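PDB 4XAA: putative oxygenase from Streptomyces viridochromogenes Tue57, which probably acts as an iron- and 2-oxoglutarate-dependent dioxygenase of the phytanoyl-CoA dioxygenase family, linked to oxidative cyclizations in orthosomycin biosynthesis. Local coordinates for residues Gly158-Pro163 and Val189-Leu194. Residues are numbered along the deposited sequence; the frame is centred on the assembly and turned at random.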
ATOM      1  N   GLY A 158     -11.157 -12.727  -2.155  1.00 40.75           N
ATOM      2  CA  GLY A 158     -12.343 -12.789  -2.987  1.00 37.51           C
ATOM      3  C   GLY A 158     -13.267 -11.585  -2.877  1.00 34.90           C
ATOM      4  O   GLY A 158     -14.223 -11.473  -3.635  1.00 37.01           O
ATOM      5  N   SER A 159     -12.986 -10.664  -1.964  1.00 38.02           N
ATOM      6  CA  SER A 159     -13.968  -9.612  -1.680  1.00 37.44           C
ATOM      7  C   SER A 159     -14.022  -8.550  -2.793  1.00 40.49           C
ATOM      8  O   SER A 159     -15.059  -7.955  -3.040  1.00 41.30           O
ATOM      9  CB  SER A 159     -13.692  -8.970  -0.323  1.00 36.11           C
ATOM     10  OG  SER A 159     -12.375  -8.463  -0.225  1.00 37.68           O
ATOM     11  N   HIS A 160     -12.924  -8.345  -3.500  1.00 40.51           N
ATOM     12  CA  HIS A 160     -12.941  -7.467  -4.673  1.00 42.62           C
ATOM     13  C   HIS A 160     -13.989  -7.892  -5.714  1.00 40.97           C
ATOM     14  O   HIS A 160     -14.334  -7.123  -6.600  1.00 40.32           O
ATOM     15  CB  HIS A 160     -11.560  -7.436  -5.337  1.00 38.24           C
ATOM     16  CG  HIS A 160     -11.151  -8.755  -5.917  1.00 39.67           C
ATOM     17  ND1 HIS A 160     -11.170  -9.922  -5.188  1.00 39.35           N
ATOM     18  CD2 HIS A 160     -10.729  -9.093  -7.159  1.00 40.59           C
ATOM     19  CE1 HIS A 160     -10.771 -10.926  -5.953  1.00 38.55           C
ATOM     20  NE2 HIS A 160     -10.485 -10.445  -7.150  1.00 39.83           N
ATOM     21  N   LEU A 161     -14.488  -9.120  -5.620  1.00 43.55           N
ATOM     22  CA  LEU A 161     -15.430  -9.599  -6.623  1.00 43.07           C
ATOM     23  C   LEU A 161     -16.875  -9.309  -6.228  1.00 40.18           C
ATOM     24  O   LEU A 161     -17.768  -9.392  -7.063  1.00 39.25           O
ATOM     25  CB  LEU A 161     -15.229 -11.102  -6.870  1.00 38.86           C
ATOM     26  CG  LEU A 161     -13.889 -11.476  -7.530  1.00 38.23           C
ATOM     27  CD1 LEU A 161     -13.647 -12.974  -7.480  1.00 34.08           C
ATOM     28  CD2 LEU A 161     -13.845 -11.004  -8.943  1.00 32.90           C
ATOM     29  N   LEU A 162     -17.102  -8.969  -4.961  1.00 43.07           N
ATOM     30  CA  LEU A 162     -18.458  -8.665  -4.464  1.00 43.76           C
ATOM     31  C   LEU A 162     -19.070  -7.419  -5.114  1.00 42.06           C
ATOM     32  O   LEU A 162     -18.352  -6.527  -5.552  1.00 44.83           O
ATOM     33  CB  LEU A 162     -18.427  -8.484  -2.953  1.00 43.07           C
ATOM     34  CG  LEU A 162     -17.958  -9.732  -2.217  1.00 45.64           C
ATOM     35  CD1 LEU A 162     -17.759  -9.410  -0.750  1.00 44.63           C
ATOM     36  CD2 LEU A 162     -18.965 -10.855  -2.405  1.00 43.29           C
ATOM     37  N   PRO A 163     -20.407  -7.368  -5.197  1.00 46.79           N
ATOM     38  CA  PRO A 163     -21.133  -6.230  -5.777  1.00 45.32           C
ATOM     39  C   PRO A 163     -20.756  -4.883  -5.167  1.00 44.24           C
ATOM     40  O   PRO A 163     -20.152  -4.835  -4.090  1.00 44.43           O
ATOM     41  CB  PRO A 163     -22.594  -6.572  -5.479  1.00 43.30           C
ATOM     42  CG  PRO A 163     -22.613  -8.072  -5.523  1.00 45.92           C
ATOM     43  CD  PRO A 163     -21.317  -8.482  -4.870  1.00 46.70           C
ATOM     44  N   VAL A 189       0.393  -6.359  -4.682  1.00 35.89           N
ATOM     45  CA  VAL A 189      -0.551  -5.729  -5.573  1.00 40.16           C
ATOM     46  C   VAL A 189      -1.961  -6.168  -5.181  1.00 40.23           C
ATOM     47  O   VAL A 189      -2.228  -7.350  -5.004  1.00 35.59           O
ATOM     48  CB  VAL A 189      -0.206  -6.053  -7.039  1.00 40.20           C
ATOM     49  CG1 VAL A 189       0.559  -7.333  -7.108  1.00 47.15           C
ATOM     50  CG2 VAL A 189      -1.432  -6.083  -7.924  1.00 41.99           C
ATOM     51  N   HIS A 190      -2.849  -5.205  -4.974  1.00 36.94           N
ATOM     52  CA  HIS A 190      -4.201  -5.572  -4.605  1.00 36.15           C
ATOM     53  C   HIS A 190      -5.216  -4.762  -5.371  1.00 38.43           C
ATOM     54  O   HIS A 190      -4.994  -3.596  -5.735  1.00 35.78           O
ATOM     55  CB  HIS A 190      -4.420  -5.454  -3.090  1.00 34.44           C
ATOM     56  CG  HIS A 190      -4.401  -4.056  -2.558  1.00 41.67           C
ATOM     57  ND1 HIS A 190      -3.245  -3.434  -2.141  1.00 42.05           N
ATOM     58  CD2 HIS A 190      -5.408  -3.176  -2.323  1.00 40.90           C
ATOM     59  CE1 HIS A 190      -3.533  -2.221  -1.698  1.00 41.56           C
ATOM     60  NE2 HIS A 190      -4.839  -2.041  -1.797  1.00 43.32           N
ATOM     61  N   ASP A 191      -6.326  -5.423  -5.656  1.00 37.01           N
ATOM     62  CA  ASP A 191      -7.406  -4.820  -6.412  1.00 40.42           C
ATOM     63  C   ASP A 191      -8.034  -3.701  -5.562  1.00 39.96           C
ATOM     64  O   ASP A 191      -8.141  -3.839  -4.350  1.00 40.42           O
ATOM     65  CB  ASP A 191      -8.417  -5.903  -6.794  1.00 34.62           C
ATOM     66  CG  ASP A 191      -9.394  -5.447  -7.843  1.00 39.39           C
ATOM     67  OD1 ASP A 191     -10.036  -4.396  -7.615  1.00 39.58           O
ATOM     68  OD2 ASP A 191      -9.517  -6.134  -8.889  1.00 39.45           O
ATOM     69  N   VAL A 192      -8.419  -2.588  -6.173  1.00 38.37           N
ATOM     70  CA  VAL A 192      -8.967  -1.488  -5.381  1.00 39.47           C
ATOM     71  C   VAL A 192     -10.321  -1.844  -4.783  1.00 41.32           C
ATOM     72  O   VAL A 192     -10.786  -1.168  -3.878  1.00 42.69           O
ATOM     73  CB  VAL A 192      -9.131  -0.195  -6.203  1.00 39.35           C
ATOM     74  CG1 VAL A 192      -7.779   0.433  -6.506  1.00 35.66           C
ATOM     75  CG2 VAL A 192      -9.908  -0.473  -7.462  1.00 39.21           C
ATOM     76  N   ARG A 193     -10.951  -2.903  -5.289  1.00 39.72           N
ATOM     77  CA  ARG A 193     -12.265  -3.309  -4.813  1.00 34.51           C
ATOM     78  C   ARG A 193     -12.151  -4.211  -3.602  1.00 40.65           C
ATOM     79  O   ARG A 193     -13.149  -4.644  -3.031  1.00 38.95           O
ATOM     80  CB  ARG A 193     -13.040  -4.036  -5.915  1.00 41.54           C
ATOM     81  CG  ARG A 193     -13.322  -3.227  -7.162  1.00 36.85           C
ATOM     82  CD  ARG A 193     -14.111  -4.038  -8.173  1.00 36.68           C
ATOM     83  NE  ARG A 193     -15.387  -4.513  -7.644  1.00 40.74           N
ATOM     84  CZ  ARG A 193     -16.512  -3.797  -7.657  1.00 44.21           C
ATOM     85  NH1 ARG A 193     -16.518  -2.572  -8.166  1.00 41.30           N
ATOM     86  NH2 ARG A 193     -17.633  -4.300  -7.150  1.00 44.85           N
ATOM     87  N   LEU A 194     -10.920  -4.514  -3.220  1.00 43.74           N
ATOM     88  CA  LEU A 194     -10.693  -5.483  -2.165  1.00 41.56           C
ATOM     89  C   LEU A 194     -11.031  -4.908  -0.786  1.00 38.22           C
ATOM     90  O   LEU A 194     -10.675  -3.774  -0.464  1.00 36.13           O
ATOM     91  CB  LEU A 194      -9.242  -5.966  -2.207  1.00 35.75           C
ATOM     92  CG  LEU A 194      -8.800  -6.937  -1.114  1.00 38.07           C
ATOM     93  CD1 LEU A 194      -9.268  -8.355  -1.414  1.00 35.07           C
ATOM     94  CD2 LEU A 194      -7.284  -6.874  -0.964  1.00 39.04           C
TER
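Arg193 reaches along the 3-10 turn 159-161 and uses one edge of its guanidinium, the one carrying NE and NH2, to hold two carbonyls, that of His160 within the turn and that of Leu162 just past it. Arg193 NE donates to His160 O at 3.0 Å, and Arg193 NH2 to Leu162 O at 2.8 Å; both oxygens lie close to the guanidinium plane, so the flat group is fixed in rotation. A bend at chi3 (59°) turns the head so that this edge faces the two carbonyls. Arginine suits the place because its remaining N-H groups serve other partners: NH1 bonds Val131 O, and NH2 also forms a salt bridge with Asp164.

The tight part centres on His160, whose CA comes 3.3 Å from Arg193 O in a C-H...O contact and whose CB packs on Leu194 N. With CG between the backbone N and the carbonyl carbon (chi1 65°), the ring swings beside Asp191: His160 CD2 lies 3.6 Å from Asp191 OD2 at the ring edge, the ring and carboxylate planes 50° apart. Imidazole suits this place, packing here while NE2 reaches Arg16 O. Asp191 closes an Asx turn within its type I turn, OD1 accepting from Arg193 N on its anti side, while OD2 takes the Arg134 amide. Leu194 fills the place beside Ser159 and His160 CB with its apolar chain; serine suits its own because OG bonds both Val156 O and Val195 N.

On the looser side, Leu161, though exposed, covers one face of the His160 ring. Leu162 lends mainly its backbone oxygen; its side chain leans on Val171.

The contact thus joins the loop between strand 153-155 and helix 168-174 to the end of strand 186-191, bridging the two sheets of the double-stranded beta-helix, with helix 8-18 against Asp191 and the nickel ligand His196, in strand 196-198, bonded to Leu194 O.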